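Local coordinates for protein endoglucanase (PDB 2YIK) that probably cleaves internal beta-1,4-glucosidic bonds of cellulose, acting as a family 9 glycoside hydrolase, at residues L44-F49 / V470-L475; A474-P479 / I493-A498. All coordinates share one frame; numbering follows the deposited sequence.

Interaction 1. Residues L44-F49 / V470-L475; sequences LQYSMF and VLYGAL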
ATOM      1  N   LEU A  44      15.691  -5.816   1.424  1.00 26.56           N
ATOM      2  CA  LEU A  44      14.490  -6.284   0.738  1.00 27.46           C
ATOM      3  C   LEU A  44      13.904  -7.452   1.524  1.00 27.92           C
ATOM      4  O   LEU A  44      12.711  -7.478   1.838  1.00 26.71           O
ATOM      5  CB  LEU A  44      14.829  -6.742  -0.687  1.00 26.60           C
ATOM      6  CG  LEU A  44      13.684  -7.414  -1.455  1.00 28.05           C
ATOM      7  CD1 LEU A  44      12.511  -6.444  -1.556  1.00 27.57           C
ATOM      8  CD2 LEU A  44      14.146  -7.834  -2.847  1.00 24.82           C
ATOM      9  N   GLN A  45      14.755  -8.424   1.838  1.00 28.97           N
ATOM     10  CA  GLN A  45      14.323  -9.591   2.594  1.00 29.36           C
ATOM     11  C   GLN A  45      13.615  -9.181   3.874  1.00 28.83           C
ATOM     12  O   GLN A  45      12.476  -9.580   4.124  1.00 28.97           O
ATOM     13  CB  GLN A  45      15.524 -10.474   2.935  1.00 31.57           C
ATOM     14  CG  GLN A  45      15.235 -11.517   3.994  1.00 32.47           C
ATOM     15  CD  GLN A  45      16.490 -12.248   4.460  1.00 35.27           C
ATOM     16  OE1 GLN A  45      17.544 -11.637   4.649  1.00 33.76           O
ATOM     17  NE2 GLN A  45      16.375 -13.556   4.664  1.00 34.61           N
ATOM     18  N   TYR A  46      14.296  -8.380   4.686  1.00 28.03           N
ATOM     19  CA  TYR A  46      13.732  -7.920   5.944  1.00 28.65           C
ATOM     20  C   TYR A  46      12.457  -7.089   5.800  1.00 29.01           C
ATOM     21  O   TYR A  46      11.511  -7.269   6.566  1.00 29.00           O
ATOM     22  CB  TYR A  46      14.777  -7.110   6.721  1.00 30.10           C
ATOM     23  CG  TYR A  46      15.733  -7.945   7.550  1.00 31.07           C
ATOM     24  CD1 TYR A  46      16.403  -9.033   6.995  1.00 30.81           C
ATOM     25  CD2 TYR A  46      15.981  -7.631   8.886  1.00 30.76           C
ATOM     26  CE1 TYR A  46      17.295  -9.787   7.744  1.00 32.75           C
ATOM     27  CE2 TYR A  46      16.873  -8.380   9.649  1.00 32.00           C
ATOM     28  CZ  TYR A  46      17.528  -9.456   9.071  1.00 32.72           C
ATOM     29  OH  TYR A  46      18.425 -10.194   9.812  1.00 31.69           O
ATOM     30  N   SER A  47      12.426  -6.191   4.818  1.00 28.95           N
ATOM     31  CA  SER A  47      11.271  -5.307   4.627  1.00 28.35           C
ATOM     32  C   SER A  47       9.893  -5.966   4.639  1.00 28.86           C
ATOM     33  O   SER A  47       8.945  -5.395   5.175  1.00 27.71           O
ATOM     34  CB  SER A  47      11.423  -4.478   3.336  1.00 28.36           C
ATOM     35  OG  SER A  47      11.234  -5.258   2.168  1.00 26.57           O
ATOM     36  N   MET A  48       9.770  -7.158   4.063  1.00 29.44           N
ATOM     37  CA  MET A  48       8.469  -7.819   4.013  1.00 28.69           C
ATOM     38  C   MET A  48       7.990  -8.426   5.319  1.00 27.93           C
ATOM     39  O   MET A  48       6.790  -8.642   5.499  1.00 27.08           O
ATOM     40  CB  MET A  48       8.451  -8.879   2.907  1.00 27.29           C
ATOM     41  CG  MET A  48       8.452  -8.262   1.524  1.00 30.04           C
ATOM     42  SD  MET A  48       8.556  -9.421   0.148  1.00 33.79           S
ATOM     43  CE  MET A  48      10.286  -9.609   0.013  1.00 31.29           C
ATOM     44  N   PHE A  49       8.909  -8.688   6.239  1.00 27.38           N
ATOM     45  CA  PHE A  49       8.520  -9.285   7.508  1.00 27.99           C
ATOM     46  C   PHE A  49       7.578  -8.440   8.341  1.00 27.35           C
ATOM     47  O   PHE A  49       6.917  -8.960   9.236  1.00 27.57           O
ATOM     48  CB  PHE A  49       9.760  -9.667   8.312  1.00 27.60           C
ATOM     49  CG  PHE A  49      10.371 -10.949   7.858  1.00 28.54           C
ATOM     50  CD1 PHE A  49       9.947 -12.167   8.387  1.00 29.14           C
ATOM     51  CD2 PHE A  49      11.321 -10.950   6.847  1.00 27.83           C
ATOM     52  CE1 PHE A  49      10.460 -13.370   7.899  1.00 30.02           C
ATOM     53  CE2 PHE A  49      11.837 -12.135   6.356  1.00 27.75           C
ATOM     54  CZ  PHE A  49      11.410 -13.351   6.884  1.00 29.30           C
ATOM     55  N   VAL A 470      11.185  -9.098  18.104  1.00 34.26           N
ATOM     56  CA  VAL A 470      11.805  -8.164  17.170  1.00 33.68           C
ATOM     57  C   VAL A 470      10.968  -8.032  15.897  1.00 33.66           C
ATOM     58  O   VAL A 470      10.792  -9.001  15.152  1.00 32.50           O
ATOM     59  CB  VAL A 470      13.229  -8.630  16.787  1.00 33.21           C
ATOM     60  CG1 VAL A 470      13.877  -7.619  15.850  1.00 32.36           C
ATOM     61  CG2 VAL A 470      14.078  -8.809  18.051  1.00 32.51           C
ATOM     62  N   LEU A 471      10.456  -6.825  15.665  1.00 33.16           N
ATOM     63  CA  LEU A 471       9.630  -6.519  14.494  1.00 31.45           C
ATOM     64  C   LEU A 471      10.530  -6.305  13.276  1.00 30.79           C
ATOM     65  O   LEU A 471      10.628  -5.196  12.751  1.00 29.74           O
ATOM     66  CB  LEU A 471       8.813  -5.252  14.776  1.00 29.42           C
ATOM     67  CG  LEU A 471       7.719  -4.764  13.820  1.00 28.44           C
ATOM     68  CD1 LEU A 471       6.535  -5.738  13.826  1.00 25.44           C
ATOM     69  CD2 LEU A 471       7.262  -3.371  14.264  1.00 24.93           C
ATOM     70  N   TYR A 472      11.178  -7.376  12.826  1.00 30.11           N
ATOM     71  CA  TYR A 472      12.094  -7.321  11.684  1.00 29.53           C
ATOM     72  C   TYR A 472      11.554  -6.610  10.451  1.00 30.71           C
ATOM     73  O   TYR A 472      10.425  -6.862  10.029  1.00 29.92           O
ATOM     74  CB  TYR A 472      12.513  -8.738  11.275  1.00 31.30           C
ATOM     75  CG  TYR A 472      13.454  -9.421  12.236  1.00 32.05           C
ATOM     76  CD1 TYR A 472      14.791  -9.032  12.320  1.00 31.22           C
ATOM     77  CD2 TYR A 472      13.007 -10.444  13.074  1.00 33.06           C
ATOM     78  CE1 TYR A 472      15.663  -9.642  13.210  1.00 34.51           C
ATOM     79  CE2 TYR A 472      13.870 -11.065  13.979  1.00 34.04           C
ATOM     80  CZ  TYR A 472      15.199 -10.660  14.038  1.00 35.76           C
ATOM     81  OH  TYR A 472      16.069 -11.282  14.907  1.00 36.63           O
ATOM     82  N   GLY A 473      12.371  -5.717   9.891  1.00 29.84           N
ATOM     83  CA  GLY A 473      12.003  -5.013   8.675  1.00 28.24           C
ATOM     84  C   GLY A 473      11.080  -3.818   8.727  1.00 28.37           C
ATOM     85  O   GLY A 473      10.823  -3.197   7.695  1.00 27.80           O
ATOM     86  N   ALA A 474      10.569  -3.487   9.905  1.00 28.41           N
ATOM     87  CA  ALA A 474       9.679  -2.339  10.020  1.00 28.13           C
ATOM     88  C   ALA A 474      10.460  -1.034   9.844  1.00 28.48           C
ATOM     89  O   ALA A 474      11.528  -0.858  10.434  1.00 27.87           O
ATOM     90  CB  ALA A 474       8.984  -2.347  11.376  1.00 27.04           C
ATOM     91  N   LEU A 475       9.928  -0.133   9.020  1.00 27.49           N
ATOM     92  CA  LEU A 475      10.551   1.169   8.788  1.00 27.60           C
ATOM     93  C   LEU A 475       9.741   2.148   9.621  1.00 27.64           C
ATOM     94  O   LEU A 475       8.571   2.395   9.329  1.00 26.75           O
ATOM     95  CB  LEU A 475      10.471   1.561   7.310  1.00 26.04           C
ATOM     96  CG  LEU A 475      10.932   2.975   6.940  1.00 26.51           C
ATOM     97  CD1 LEU A 475      12.423   3.122   7.188  1.00 25.09           C
ATOM     98  CD2 LEU A 475      10.614   3.250   5.471  1.00 26.36           C
TER
HETATM   99  O   HOH W   1       8.342  -7.896  11.687  1.00 30.11           O
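Tyr46 and Tyr472 bring their rings together obliquely, the planes at 88° and the centroids 5.5 Å apart. Touching is local: Tyr46 CE2 comes within 3.4 Å of Tyr472 CD1. With CG anti to its carbonyl carbon (chi1 -72°), the Tyr472 ring lies beside its own backbone N, where Val470 CG1 sits 3.6 Å above the centre of one face. A tyrosine suits the helix position too, because its hydroxyl, beyond the ring contact, hydrogen-bonds to Asp524.

Next to the ring pair, Gly473 presses its bare CA against the backbone of helix 40-47. It lies 3.1 Å from Tyr46 O, a CA-H...O contact with 156° at the hydrogen, and that same carbonyl also accepts from Phe49 N. This close approach needs a residue without a side chain, and so does the turn: Leu471 to Ala474 form a type II beta turn, with Gly473 at its third position and a positive phi. The contact thus sets a turn from the long loop before helix 499-516 against an N-terminal helix of the family 9 domain, whose fold is an (alpha/alpha)6 barrel. Backbone bonds of Gly473 and Ala474 to Val440 hold the turn from another loop.

Phe49 contributes its base, CB lying 3.4 Å from Tyr472 O, while its ring turns to meet His153 edge-to-face. Tyr472 O is satisfied by a water that donates to it at 2.9 Å and gives a second, weak bond to Phe49 O.

Interaction 2. Residues A474-P479 / I493-A498; sequences ALVGGP and IYNEVA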
ATOM      1  N   ALA A 474      10.569  -3.487   9.905  1.00 28.41           N
ATOM      2  CA  ALA A 474       9.679  -2.339  10.020  1.00 28.13           C
ATOM      3  C   ALA A 474      10.460  -1.034   9.844  1.00 28.48           C
ATOM      4  O   ALA A 474      11.528  -0.858  10.434  1.00 27.87           O
ATOM      5  CB  ALA A 474       8.984  -2.347  11.376  1.00 27.04           C
ATOM      6  N   LEU A 475       9.928  -0.133   9.020  1.00 27.49           N
ATOM      7  CA  LEU A 475      10.551   1.169   8.788  1.00 27.60           C
ATOM      8  C   LEU A 475       9.741   2.148   9.621  1.00 27.64           C
ATOM      9  O   LEU A 475       8.571   2.395   9.329  1.00 26.75           O
ATOM     10  CB  LEU A 475      10.471   1.561   7.310  1.00 26.04           C
ATOM     11  CG  LEU A 475      10.932   2.975   6.940  1.00 26.51           C
ATOM     12  CD1 LEU A 475      12.423   3.122   7.188  1.00 25.09           C
ATOM     13  CD2 LEU A 475      10.614   3.250   5.471  1.00 26.36           C
ATOM     14  N   VAL A 476      10.350   2.693  10.668  1.00 26.92           N
ATOM     15  CA  VAL A 476       9.638   3.626  11.530  1.00 25.59           C
ATOM     16  C   VAL A 476       9.478   5.010  10.895  1.00 24.83           C
ATOM     17  O   VAL A 476      10.116   5.323   9.888  1.00 23.05           O
ATOM     18  CB  VAL A 476      10.353   3.759  12.880  1.00 25.68           C
ATOM     19  CG1 VAL A 476      10.460   2.382  13.539  1.00 25.90           C
ATOM     20  CG2 VAL A 476      11.734   4.371  12.680  1.00 24.24           C
ATOM     21  N   GLY A 477       8.610   5.824  11.490  1.00 25.05           N
ATOM     22  CA  GLY A 477       8.363   7.163  10.988  1.00 25.07           C
ATOM     23  C   GLY A 477       9.622   7.863  10.517  1.00 26.64           C
ATOM     24  O   GLY A 477       9.631   8.496   9.461  1.00 26.24           O
ATOM     25  N   GLY A 478      10.687   7.761  11.306  1.00 26.63           N
ATOM     26  CA  GLY A 478      11.939   8.382  10.924  1.00 27.20           C
ATOM     27  C   GLY A 478      12.368   9.511  11.832  1.00 28.46           C
ATOM     28  O   GLY A 478      11.705   9.797  12.832  1.00 29.99           O
ATOM     29  N   PRO A 479      13.481  10.185  11.499  1.00 29.09           N
ATOM     30  CA  PRO A 479      13.999  11.294  12.301  1.00 30.57           C
ATOM     31  C   PRO A 479      13.203  12.575  12.081  1.00 31.99           C
ATOM     32  O   PRO A 479      12.381  12.653  11.162  1.00 32.90           O
ATOM     33  CB  PRO A 479      15.441  11.410  11.822  1.00 30.57           C
ATOM     34  CG  PRO A 479      15.320  11.074  10.350  1.00 29.73           C
ATOM     35  CD  PRO A 479      14.371   9.889  10.355  1.00 29.50           C
ATOM     36  N   ILE A 493       4.959   9.204  16.985  1.00 43.61           N
ATOM     37  CA  ILE A 493       5.187   9.965  15.764  1.00 42.06           C
ATOM     38  C   ILE A 493       6.411   9.427  15.034  1.00 40.63           C
ATOM     39  O   ILE A 493       6.326   8.951  13.897  1.00 39.61           O
ATOM     40  CB  ILE A 493       5.406  11.468  16.053  1.00 42.37           C
ATOM     41  CG1 ILE A 493       4.108  12.098  16.552  1.00 43.00           C
ATOM     42  CG2 ILE A 493       5.874  12.185  14.786  1.00 40.98           C
ATOM     43  CD1 ILE A 493       2.953  11.928  15.577  1.00 46.50           C
ATOM     44  N   TYR A 494       7.545   9.470  15.716  1.00 38.20           N
ATOM     45  CA  TYR A 494       8.784   9.027  15.122  1.00 36.13           C
ATOM     46  C   TYR A 494       9.025   7.523  15.133  1.00 34.08           C
ATOM     47  O   TYR A 494       9.858   7.035  14.372  1.00 31.52           O
ATOM     48  CB  TYR A 494       9.920   9.818  15.766  1.00 38.70           C
ATOM     49  CG  TYR A 494       9.698  11.301  15.527  1.00 41.98           C
ATOM     50  CD1 TYR A 494       9.898  11.858  14.254  1.00 43.23           C
ATOM     51  CD2 TYR A 494       9.182  12.123  16.529  1.00 42.79           C
ATOM     52  CE1 TYR A 494       9.584  13.193  13.984  1.00 43.48           C
ATOM     53  CE2 TYR A 494       8.860  13.471  16.266  1.00 44.05           C
ATOM     54  CZ  TYR A 494       9.065  13.992  14.990  1.00 43.91           C
ATOM     55  OH  TYR A 494       8.749  15.306  14.709  1.00 43.65           O
ATOM     56  N   ASN A 495       8.281   6.785  15.957  1.00 32.89           N
ATOM     57  CA  ASN A 495       8.436   5.329  16.004  1.00 32.55           C
ATOM     58  C   ASN A 495       7.203   4.571  15.513  1.00 31.28           C
ATOM     59  O   ASN A 495       7.066   3.363  15.733  1.00 30.88           O
ATOM     60  CB  ASN A 495       8.828   4.855  17.409  1.00 30.65           C
ATOM     61  CG  ASN A 495      10.288   4.410  17.482  1.00 32.04           C
ATOM     62  OD1 ASN A 495      10.757   3.917  18.512  1.00 31.91           O
ATOM     63  ND2 ASN A 495      11.012   4.589  16.382  1.00 28.57           N
ATOM     64  N   GLU A 496       6.304   5.293  14.855  1.00 29.97           N
ATOM     65  CA  GLU A 496       5.097   4.699  14.285  1.00 29.53           C
ATOM     66  C   GLU A 496       5.524   3.752  13.154  1.00 28.92           C
ATOM     67  O   GLU A 496       6.532   3.992  12.476  1.00 27.48           O
ATOM     68  CB  GLU A 496       4.206   5.811  13.717  1.00 29.48           C
ATOM     69  CG  GLU A 496       3.111   5.374  12.751  1.00 32.97           C
ATOM     70  CD  GLU A 496       1.922   4.736  13.439  1.00 35.53           C
ATOM     71  OE1 GLU A 496       2.080   4.224  14.569  1.00 35.70           O
ATOM     72  OE2 GLU A 496       0.825   4.743  12.839  1.00 38.77           O
ATOM     73  N   VAL A 497       4.773   2.668  12.981  1.00 27.93           N
ATOM     74  CA  VAL A 497       5.021   1.686  11.921  1.00 26.82           C
ATOM     75  C   VAL A 497       3.665   1.394  11.268  1.00 26.70           C
ATOM     76  O   VAL A 497       2.631   1.466  11.931  1.00 25.37           O
ATOM     77  CB  VAL A 497       5.605   0.364  12.475  1.00 27.34           C
ATOM     78  CG1 VAL A 497       6.989   0.609  13.062  1.00 26.37           C
ATOM     79  CG2 VAL A 497       4.668  -0.228  13.516  1.00 28.33           C
ATOM     80  N   ALA A 498       3.655   1.083   9.975  1.00 25.14           N
ATOM     81  CA  ALA A 498       2.383   0.808   9.304  1.00 25.32           C
ATOM     82  C   ALA A 498       2.546   0.131   7.956  1.00 24.52           C
ATOM     83  O   ALA A 498       3.615   0.190   7.350  1.00 23.42           O
ATOM     84  CB  ALA A 498       1.588   2.102   9.133  1.00 24.10           C
TER
HETATM   85  O   HOH W   2       6.499   0.488   9.162  1.00 23.73           O
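Gly477 and Gly478 lie against the backbone of Tyr494 to Glu496, the two segments running antiparallel without forming regular strands. Here packing is tight. Gly478 N donates to Tyr494 O at 3.3 Å (151° at the hydrogen), approaching tilted from the carbonyl plane, and Gly477 N gives Glu496 O a weak, bent bond of 2.9 Å. Glu496 O also receives a CA-H...O contact from Val476 CA. Gly477 can lie here because a CB would run into Ile493 O, and at Gly478 glycine tolerates backbone angles that would jam a side chain.

Tyr494 is partly exposed, yet its CD1 edge meets Gly478 O at 3.1 Å, near the ring plane, while Ile493 CG2 lies 3.5 Å above the centre of one face. Toward Ala498 the segments part. Val497 CG1 packs 3.9 Å from Ala474 CB and equally far from Val476 CG1, small apolar groups suited to a buried place. Between Leu475 and Ala498 the link is a water, which donates to Leu475 O and accepts from Ala498 N, just before helix 499-516.

The Glu496 side chain reaches to about 4 Å from that of His451; the Asn495-His451 backbone bond and the weak one to Glu496 O probably help keep this segment beside that predicted active-site residue.

How the interactions relate
From the N terminus, helix 40-47 enters interaction 1, which closes a loop of some 420 residues, holding most of the domain's helices, by bringing 470-475 back to it. The chain passes directly into interaction 2, for the two share Ala474 and Leu475; 474-479 then goes out and returns after 13 residues without helix or strand, and 493-498 leads into helix 499-516. The closures follow one another, overlapping at this junction, neither nested nor crossed. Leu471 CD2 and Val497 CG2, 4.1 Å apart, join them laterally, and Phe50 of helix 49-54 touches Leu471, Ala474 and Val497. Together they tie the N-terminal helices to the loop that precedes helix 499-516.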